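Local coordinates for antifreeze protein (Marinomonas primoryensis, PDB 3P4G), which binds ice through an extended right-handed beta-helix whose turns carry a row of calcium ions, at residues G184-A189 against D207-V212; I239-S244 against I262-L267. All coordinates share one frame; numbering follows the deposited sequence.

How the interactions relate
Both interactions join one turn of the right-handed beta-helix to the next, and interaction 1 is complete before interaction 2 begins. Their centres lie about 15 Å apart and their nearest atoms about 6 Å, so they do not touch. Interaction 1 lies in the loop before strand 192-194 and in the loop that runs into the start of strand 211-213, whereas interaction 2 starts on the parallel strands 239-242 and 260-263 and runs on into the loops after them. Neither segment pair includes a calcium ligand; the side chain of V212 is about 9 Å from a calcium ion and that of V240 about 8 Å. The N188 side chain, in interaction 1, is about 4 Å from a magnesium ion.

Interaction 1 of 2, residues G184-A189 against D207-V212; sequences GRTINA and DLFGEV
I187 ties 184-189 to 207-212 with both its backbone groups. Its N donates to D207 O, and its O accepts twice: F209 N reaches I187 O at 2.9 Å almost straight on (C=O...N angle 173°), while G210 N, at 3.1 Å from the same I187 O, sits above the carbonyl plane. G210 suits this place because a CB there would collide with N188 O.

T186 adds a side-chain bond. Its hydroxyl stands beside its own backbone N (chi1 -71°), from where OG1 accepts a nearly straight bond from D207 N at 3.0 Å. A water joins the same OG1 to D207 OD2, and D207 OD1 is taken by K226 N of the following turn. Such rung-to-rung pairing, with equivalent residues of successive turns stacked in register, is the mark of a beta-helix.

Apolar contacts divide between two sides. Inward, the buried side chain of I187 packs into the core of the helix: its CB meets L208 CD1 at 3.7 Å, the two side chains lying side by side, and its CD1 touches V212 CG2 at 3.6 Å, crossing at about a right angle. On the other side, the methyl T186 CG2 approaches F209 CD2 obliquely at 3.8 Å.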
ATOM      1  N   GLY A 184       2.283   5.510  -6.627  1.00  6.39           N
ATOM      2  CA  GLY A 184       2.524   6.289  -7.847  1.00  8.30           C
ATOM      3  C   GLY A 184       3.853   7.005  -7.806  1.00  9.95           C
ATOM      4  O   GLY A 184       4.465   7.257  -8.837  1.00 10.42           O
ATOM      5  N   ARG A 185       4.311   7.345  -6.586  1.00  8.91           N
ATOM      6  CA  ARG A 185       5.594   7.969  -6.440  1.00 10.45           C
ATOM      7  C   ARG A 185       6.527   7.170  -5.538  1.00 10.47           C
ATOM      8  O   ARG A 185       6.774   6.008  -5.846  1.00 10.54           O
ATOM      9  CB  ARG A 185       5.464   9.467  -6.097  1.00 10.64           C
ATOM     10  CG  ARG A 185       4.735  10.193  -7.217  1.00 16.78           C
ATOM     11  CD  ARG A 185       4.544  11.696  -6.978  1.00 22.96           C
ATOM     12  NE  ARG A 185       3.710  12.197  -8.077  1.00 31.84           N
ATOM     13  CZ  ARG A 185       3.225  13.432  -8.174  1.00 34.69           C
ATOM     14  NH1 ARG A 185       3.501  14.337  -7.246  1.00 33.81           N
ATOM     15  NH2 ARG A 185       2.456  13.753  -9.217  1.00 37.12           N
ATOM     16  N   THR A 186       6.982   7.729  -4.412  1.00  9.97           N
ATOM     17  CA  THR A 186       8.137   7.185  -3.713  1.00 10.12           C
ATOM     18  C   THR A 186       7.789   6.689  -2.331  1.00  9.86           C
ATOM     19  O   THR A 186       6.928   7.274  -1.651  1.00  8.67           O
ATOM     20  CB  THR A 186       9.242   8.298  -3.662  1.00 10.85           C
ATOM     21  OG1 THR A 186       9.765   8.475  -5.002  1.00 11.77           O
ATOM     22  CG2 THR A 186      10.385   8.000  -2.667  1.00 13.28           C
ATOM     23  N   ILE A 187       8.410   5.576  -1.952  1.00  7.91           N
ATOM     24  CA  ILE A 187       8.345   5.122  -0.574  1.00  7.03           C
ATOM     25  C   ILE A 187       9.510   5.834   0.089  1.00  8.76           C
ATOM     26  O   ILE A 187      10.677   5.492  -0.137  1.00  9.30           O
ATOM     27  CB  ILE A 187       8.435   3.618  -0.413  1.00  7.12           C
ATOM     28  CG1 ILE A 187       7.264   2.958  -1.132  1.00  8.28           C
ATOM     29  CG2 ILE A 187       8.342   3.247   1.099  1.00  8.33           C
ATOM     30  CD1 ILE A 187       7.252   1.408  -1.105  1.00  9.19           C
ATOM     31  N   ASN A 188       9.170   6.843   0.875  1.00  7.77           N
ATOM     32  CA  ASN A 188      10.151   7.689   1.562  1.00 10.38           C
ATOM     33  C   ASN A 188      10.959   6.941   2.625  1.00 10.43           C
ATOM     34  O   ASN A 188      10.635   5.835   2.988  1.00  9.94           O
ATOM     35  CB  ASN A 188       9.459   8.928   2.137  1.00 11.65           C
ATOM     36  CG  ASN A 188       9.159   9.982   1.073  1.00 13.23           C
ATOM     37  OD1 ASN A 188      10.003  10.290   0.212  1.00 15.07           O
ATOM     38  ND2 ASN A 188       7.976  10.596   1.176  1.00 15.89           N
ATOM     39  N   ALA A 189      12.024   7.554   3.115  1.00 11.81           N
ATOM     40  CA  ALA A 189      12.888   6.880   4.065  1.00 12.70           C
ATOM     41  C   ALA A 189      12.112   6.378   5.270  1.00 13.35           C
ATOM     42  O   ALA A 189      12.459   5.322   5.812  1.00 13.75           O
ATOM     43  CB  ALA A 189      14.075   7.788   4.508  1.00 14.77           C
ATOM     44  N   ASP A 207      10.812   5.988  -6.342  1.00  8.93           N
ATOM     45  CA  ASP A 207      12.007   5.400  -5.764  1.00  9.79           C
ATOM     46  C   ASP A 207      11.638   4.685  -4.468  1.00  8.94           C
ATOM     47  O   ASP A 207      10.547   4.918  -3.941  1.00  9.13           O
ATOM     48  CB  ASP A 207      12.972   6.525  -5.409  1.00  9.09           C
ATOM     49  CG  ASP A 207      13.354   7.355  -6.624  1.00 13.67           C
ATOM     50  OD1 ASP A 207      13.505   6.776  -7.711  1.00 16.69           O
ATOM     51  OD2 ASP A 207      13.455   8.583  -6.488  1.00 15.58           O
ATOM     52  N   LEU A 208      12.509   3.770  -4.035  1.00  7.89           N
ATOM     53  CA  LEU A 208      12.393   3.135  -2.718  1.00  7.36           C
ATOM     54  C   LEU A 208      13.542   3.586  -1.835  1.00  9.75           C
ATOM     55  O   LEU A 208      14.691   3.106  -2.005  1.00  9.68           O
ATOM     56  CB  LEU A 208      12.434   1.606  -2.846  1.00  8.17           C
ATOM     57  CG  LEU A 208      12.397   0.835  -1.525  1.00  6.82           C
ATOM     58  CD1 LEU A 208      11.188   1.211  -0.682  1.00  8.07           C
ATOM     59  CD2 LEU A 208      12.431  -0.690  -1.767  1.00  9.06           C
ATOM     60  N   PHE A 209      13.245   4.542  -0.941  1.00  9.52           N
ATOM     61  CA  PHE A 209      14.182   5.008   0.071  1.00 10.43           C
ATOM     62  C   PHE A 209      13.854   4.386   1.440  1.00 10.18           C
ATOM     63  O   PHE A 209      14.741   4.350   2.321  1.00 12.58           O
ATOM     64  CB  PHE A 209      14.175   6.541   0.170  1.00  9.22           C
ATOM     65  CG  PHE A 209      14.516   7.254  -1.121  1.00  9.50           C
ATOM     66  CD1 PHE A 209      15.392   6.689  -2.046  1.00  9.62           C
ATOM     67  CD2 PHE A 209      13.979   8.494  -1.378  1.00 12.52           C
ATOM     68  CE1 PHE A 209      15.703   7.383  -3.228  1.00 11.46           C
ATOM     69  CE2 PHE A 209      14.304   9.218  -2.548  1.00 12.00           C
ATOM     70  CZ  PHE A 209      15.168   8.659  -3.461  1.00 12.88           C
ATOM     71  N   GLY A 210      12.612   3.918   1.624  1.00 10.63           N
ATOM     72  CA  GLY A 210      12.179   3.210   2.880  1.00  9.59           C
ATOM     73  C   GLY A 210      12.330   1.699   2.758  1.00 10.01           C
ATOM     74  O   GLY A 210      13.354   1.216   2.275  1.00 11.18           O
ATOM     75  N   GLU A 211      11.316   0.950   3.167  1.00  8.81           N
ATOM     76  CA  GLU A 211      11.395  -0.507   3.194  1.00  9.04           C
ATOM     77  C   GLU A 211      10.156  -1.136   2.574  1.00  8.61           C
ATOM     78  O   GLU A 211       9.031  -0.594   2.701  1.00  8.25           O
ATOM     79  CB  GLU A 211      11.513  -0.995   4.652  1.00  9.02           C
ATOM     80  CG  GLU A 211      12.764  -0.421   5.387  1.00 14.25           C
ATOM     81  CD  GLU A 211      13.079  -1.186   6.640  1.00 20.32           C
ATOM     82  OE1 GLU A 211      12.171  -1.332   7.496  1.00 20.14           O
ATOM     83  OE2 GLU A 211      14.227  -1.652   6.756  1.00 19.42           O
ATOM     84  N   VAL A 212      10.364  -2.310   1.990  1.00  8.56           N
ATOM     85  CA  VAL A 212       9.296  -3.164   1.441  1.00  8.46           C
ATOM     86  C   VAL A 212       9.544  -4.582   1.965  1.00  9.30           C
ATOM     87  O   VAL A 212      10.691  -5.056   2.029  1.00  8.92           O
ATOM     88  CB  VAL A 212       9.312  -3.168  -0.092  1.00  9.39           C
ATOM     89  CG1 VAL A 212       8.511  -4.367  -0.698  1.00 12.47           C
ATOM     90  CG2 VAL A 212       8.862  -1.818  -0.650  1.00  9.89           C
TER
HETATM   91  O   HOH W   1      11.667  10.199  -5.308  1.00 23.54           O

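Interaction 2 of 2, residues I239-S244 against I262-L267; sequences IVRVQS and IVEHEL
E264 reaches back toward 239-244 and presents its carboxylate to two neighbouring donors, R241 NH1 and Q243 NE2. These two nitrogens, 3.0 Å apart, do not bond to each other; the shared acceptor brings them together. The CG of E264 stands beside the backbone N (chi1 -59°) and the chain is extended beyond, which carries the carboxylate across to the R241 and Q243 side chains of the preceding turn. R241 leaves its strand with CG anti to the backbone N, then bends at chi2 and chi3; this folds CD over I262 CG2 and swings NH1 round to E264 OE2, a salt bridge of 3.0 Å. The guanidinium and carboxylate planes are nearly parallel, 11° apart, but offset: NH1 meets OE2 on its syn side from out of the carboxylate plane, and the bond is bent. Q243 runs alongside E264, pointing the same way, and turns its amide almost perpendicular (87°) to the carboxylate. Its NE2 gives E264 OE1 a long bond of 3.3 Å and OE2 only a weak one. A water held by Q243 O also donates to OE1.

Beneath these groups the backbones form the parallel pairing of neighbouring beta-helix turns: I262 N binds V240 O, V242 N binds I262 O, and E264 N binds V242 O, each at 2.8 Å. Beta-branched residues suit such strands. I239 and I262 share a face with R241, their CD1 methyls meeting at 3.9 Å, and Y323 packs on both I262 and R241; V242 and V263 lie on the other face.

With an alanine at E264 the R241 guanidinium would probably lose its counter-charge here, and the Q243 amide would be freer to turn. Past the strands, H265 lays its CB against S244 C at 3.5 Å, while its ring stacks with F284 of the next turn.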
ATOM      1  N   ILE A 239       9.530 -12.859  -6.810  1.00  6.63           N
ATOM      2  CA  ILE A 239      10.256 -12.206  -7.900  1.00  5.94           C
ATOM      3  C   ILE A 239      10.345 -10.697  -7.579  1.00  5.71           C
ATOM      4  O   ILE A 239       9.317 -10.056  -7.231  1.00  6.43           O
ATOM      5  CB  ILE A 239       9.639 -12.452  -9.305  1.00  7.63           C
ATOM      6  CG1 ILE A 239      10.508 -11.683 -10.321  1.00  6.17           C
ATOM      7  CG2 ILE A 239       8.138 -11.954  -9.398  1.00  8.09           C
ATOM      8  CD1 ILE A 239      10.387 -12.237 -11.784  1.00  9.64           C
ATOM      9  N   VAL A 240      11.549 -10.163  -7.623  1.00  5.74           N
ATOM     10  CA  VAL A 240      11.790  -8.740  -7.372  1.00  5.59           C
ATOM     11  C   VAL A 240      12.410  -8.172  -8.622  1.00  6.47           C
ATOM     12  O   VAL A 240      13.375  -8.749  -9.166  1.00  6.90           O
ATOM     13  CB  VAL A 240      12.725  -8.537  -6.156  1.00  5.57           C
ATOM     14  CG1 VAL A 240      13.068  -7.046  -5.946  1.00  6.12           C
ATOM     15  CG2 VAL A 240      12.064  -9.101  -4.843  1.00  6.57           C
ATOM     16  N   ARG A 241      11.885  -7.041  -9.082  1.00  7.29           N
ATOM     17  CA  ARG A 241      12.485  -6.392 -10.232  1.00  7.42           C
ATOM     18  C   ARG A 241      12.749  -4.922  -9.861  1.00  8.16           C
ATOM     19  O   ARG A 241      11.849  -4.257  -9.332  1.00  7.06           O
ATOM     20  CB  ARG A 241      11.566  -6.459 -11.429  1.00  9.10           C
ATOM     21  CG  ARG A 241      12.069  -5.680 -12.676  1.00  8.92           C
ATOM     22  CD  ARG A 241      11.658  -6.394 -13.927  1.00 17.60           C
ATOM     23  NE  ARG A 241      10.212  -6.385 -14.057  1.00 21.20           N
ATOM     24  CZ  ARG A 241       9.524  -5.352 -14.563  1.00 28.55           C
ATOM     25  NH1 ARG A 241      10.188  -4.275 -14.968  1.00 24.78           N
ATOM     26  NH2 ARG A 241       8.172  -5.378 -14.644  1.00 26.57           N
ATOM     27  N   VAL A 242      13.964  -4.467 -10.122  1.00  6.81           N
ATOM     28  CA  VAL A 242      14.341  -3.047  -9.892  0.50  7.03           C
ATOM     29  C   VAL A 242      14.776  -2.479 -11.231  1.00  7.92           C
ATOM     30  O   VAL A 242      15.691  -3.003 -11.906  1.00  8.92           O
ATOM     31  CB  VAL A 242      15.481  -2.854  -8.856  0.50  7.31           C
ATOM     32  CG1 VAL A 242      15.847  -1.328  -8.678  0.50  7.51           C
ATOM     33  CG2 VAL A 242      15.134  -3.524  -7.526  0.50  7.46           C
ATOM     34  N   GLN A 243      14.141  -1.379 -11.631  1.00  8.72           N
ATOM     35  CA  GLN A 243      14.411  -0.851 -12.978  1.00 10.32           C
ATOM     36  C   GLN A 243      15.427   0.276 -13.095  1.00 11.88           C
ATOM     37  O   GLN A 243      15.847   0.598 -14.212  1.00 13.08           O
ATOM     38  CB  GLN A 243      13.075  -0.411 -13.606  1.00 10.99           C
ATOM     39  CG  GLN A 243      12.068  -1.525 -13.683  1.00 13.27           C
ATOM     40  CD  GLN A 243      10.890  -1.146 -14.532  1.00 22.32           C
ATOM     41  OE1 GLN A 243       9.931  -0.584 -14.040  1.00 20.66           O
ATOM     42  NE2 GLN A 243      10.944  -1.478 -15.828  1.00 22.55           N
ATOM     43  N   SER A 244      15.804   0.883 -11.970  1.00 10.79           N
ATOM     44  CA  SER A 244      16.813   1.943 -11.956  1.00 13.09           C
ATOM     45  C   SER A 244      17.935   1.599 -10.975  1.00 12.15           C
ATOM     46  O   SER A 244      18.000   0.472 -10.494  1.00 12.92           O
ATOM     47  CB  SER A 244      16.181   3.315 -11.637  1.00 13.82           C
ATOM     48  OG  SER A 244      15.042   3.587 -12.470  1.00 13.31           O
ATOM     49  N   ILE A 262      15.628  -9.394 -10.703  1.00  6.60           N
ATOM     50  CA  ILE A 262      15.966  -8.727 -11.957  1.00  7.82           C
ATOM     51  C   ILE A 262      16.373  -7.308 -11.703  1.00  9.09           C
ATOM     52  O   ILE A 262      15.605  -6.515 -11.167  1.00  8.45           O
ATOM     53  CB  ILE A 262      14.794  -8.780 -12.947  1.00  9.33           C
ATOM     54  CG1 ILE A 262      14.496 -10.252 -13.271  1.00 12.40           C
ATOM     55  CG2 ILE A 262      15.153  -8.090 -14.327  1.00  9.41           C
ATOM     56  CD1 ILE A 262      13.183 -10.413 -13.792  1.00 19.16           C
ATOM     57  N   VAL A 263      17.594  -6.986 -12.130  1.00  9.94           N
ATOM     58  CA  VAL A 263      18.131  -5.639 -11.906  1.00 12.12           C
ATOM     59  C   VAL A 263      18.432  -5.069 -13.262  1.00 12.19           C
ATOM     60  O   VAL A 263      19.321  -5.556 -13.985  1.00 11.67           O
ATOM     61  CB  VAL A 263      19.326  -5.647 -10.889  1.00 14.76           C
ATOM     62  CG1 VAL A 263      20.038  -6.909 -10.915  1.00 18.50           C
ATOM     63  CG2 VAL A 263      20.281  -4.521 -11.042  1.00 16.69           C
ATOM     64  N   GLU A 264      17.719  -3.993 -13.608  1.00 11.69           N
ATOM     65  CA  GLU A 264      17.830  -3.486 -14.971  1.00 12.27           C
ATOM     66  C   GLU A 264      18.918  -2.402 -15.165  1.00 12.65           C
ATOM     67  O   GLU A 264      19.189  -2.001 -16.297  1.00 13.83           O
ATOM     68  CB  GLU A 264      16.474  -2.962 -15.442  1.00 12.74           C
ATOM     69  CG  GLU A 264      15.373  -4.014 -15.428  1.00 13.11           C
ATOM     70  CD  GLU A 264      14.050  -3.507 -16.024  1.00 17.84           C
ATOM     71  OE1 GLU A 264      13.995  -2.382 -16.540  1.00 18.25           O
ATOM     72  OE2 GLU A 264      13.040  -4.250 -15.986  1.00 19.64           O
ATOM     73  N   HIS A 265      19.502  -1.906 -14.067  1.00 12.36           N
ATOM     74  CA  HIS A 265      20.441  -0.779 -14.130  1.00 12.94           C
ATOM     75  C   HIS A 265      21.668  -1.073 -13.220  1.00 12.50           C
ATOM     76  O   HIS A 265      21.994  -2.254 -12.981  1.00 11.04           O
ATOM     77  CB  HIS A 265      19.649   0.526 -13.803  1.00 14.59           C
ATOM     78  CG  HIS A 265      20.226   1.739 -14.457  1.00 14.18           C
ATOM     79  ND1 HIS A 265      21.362   2.373 -13.983  1.00 16.22           N
ATOM     80  CD2 HIS A 265      19.889   2.382 -15.602  1.00 19.76           C
ATOM     81  CE1 HIS A 265      21.677   3.374 -14.796  1.00 21.66           C
ATOM     82  NE2 HIS A 265      20.772   3.430 -15.758  1.00 19.92           N
ATOM     83  N   GLU A 266      22.362  -0.047 -12.749  1.00 12.53           N
ATOM     84  CA  GLU A 266      23.532  -0.211 -11.890  1.00 12.23           C
ATOM     85  C   GLU A 266      23.175  -0.946 -10.617  1.00 12.36           C
ATOM     86  O   GLU A 266      22.095  -0.756 -10.054  1.00 12.92           O
ATOM     87  CB  GLU A 266      24.120   1.165 -11.515  1.00 12.88           C
ATOM     88  CG  GLU A 266      24.773   1.864 -12.679  1.00 14.85           C
ATOM     89  CD  GLU A 266      25.101   3.313 -12.402  1.00 23.29           C
ATOM     90  OE1 GLU A 266      25.406   3.669 -11.254  1.00 21.22           O
ATOM     91  OE2 GLU A 266      25.061   4.083 -13.369  1.00 24.72           O
ATOM     92  N   LEU A 267      24.108  -1.774 -10.146  1.00 11.95           N
ATOM     93  CA  LEU A 267      23.910  -2.512  -8.911  1.00 11.07           C
ATOM     94  C   LEU A 267      25.089  -2.277  -7.965  1.00 12.30           C
ATOM     95  O   LEU A 267      26.171  -2.885  -8.129  1.00 11.58           O
ATOM     96  CB  LEU A 267      23.728  -4.039  -9.185  1.00 11.48           C
ATOM     97  CG  LEU A 267      23.513  -4.850  -7.916  1.00 10.46           C
ATOM     98  CD1 LEU A 267      22.142  -4.440  -7.254  1.00 11.10           C
ATOM     99  CD2 LEU A 267      23.519  -6.363  -8.243  1.00 14.10           C
TER
HETATM  100  O   HOH W   2      15.228  -0.044 -16.760  1.00 16.85           O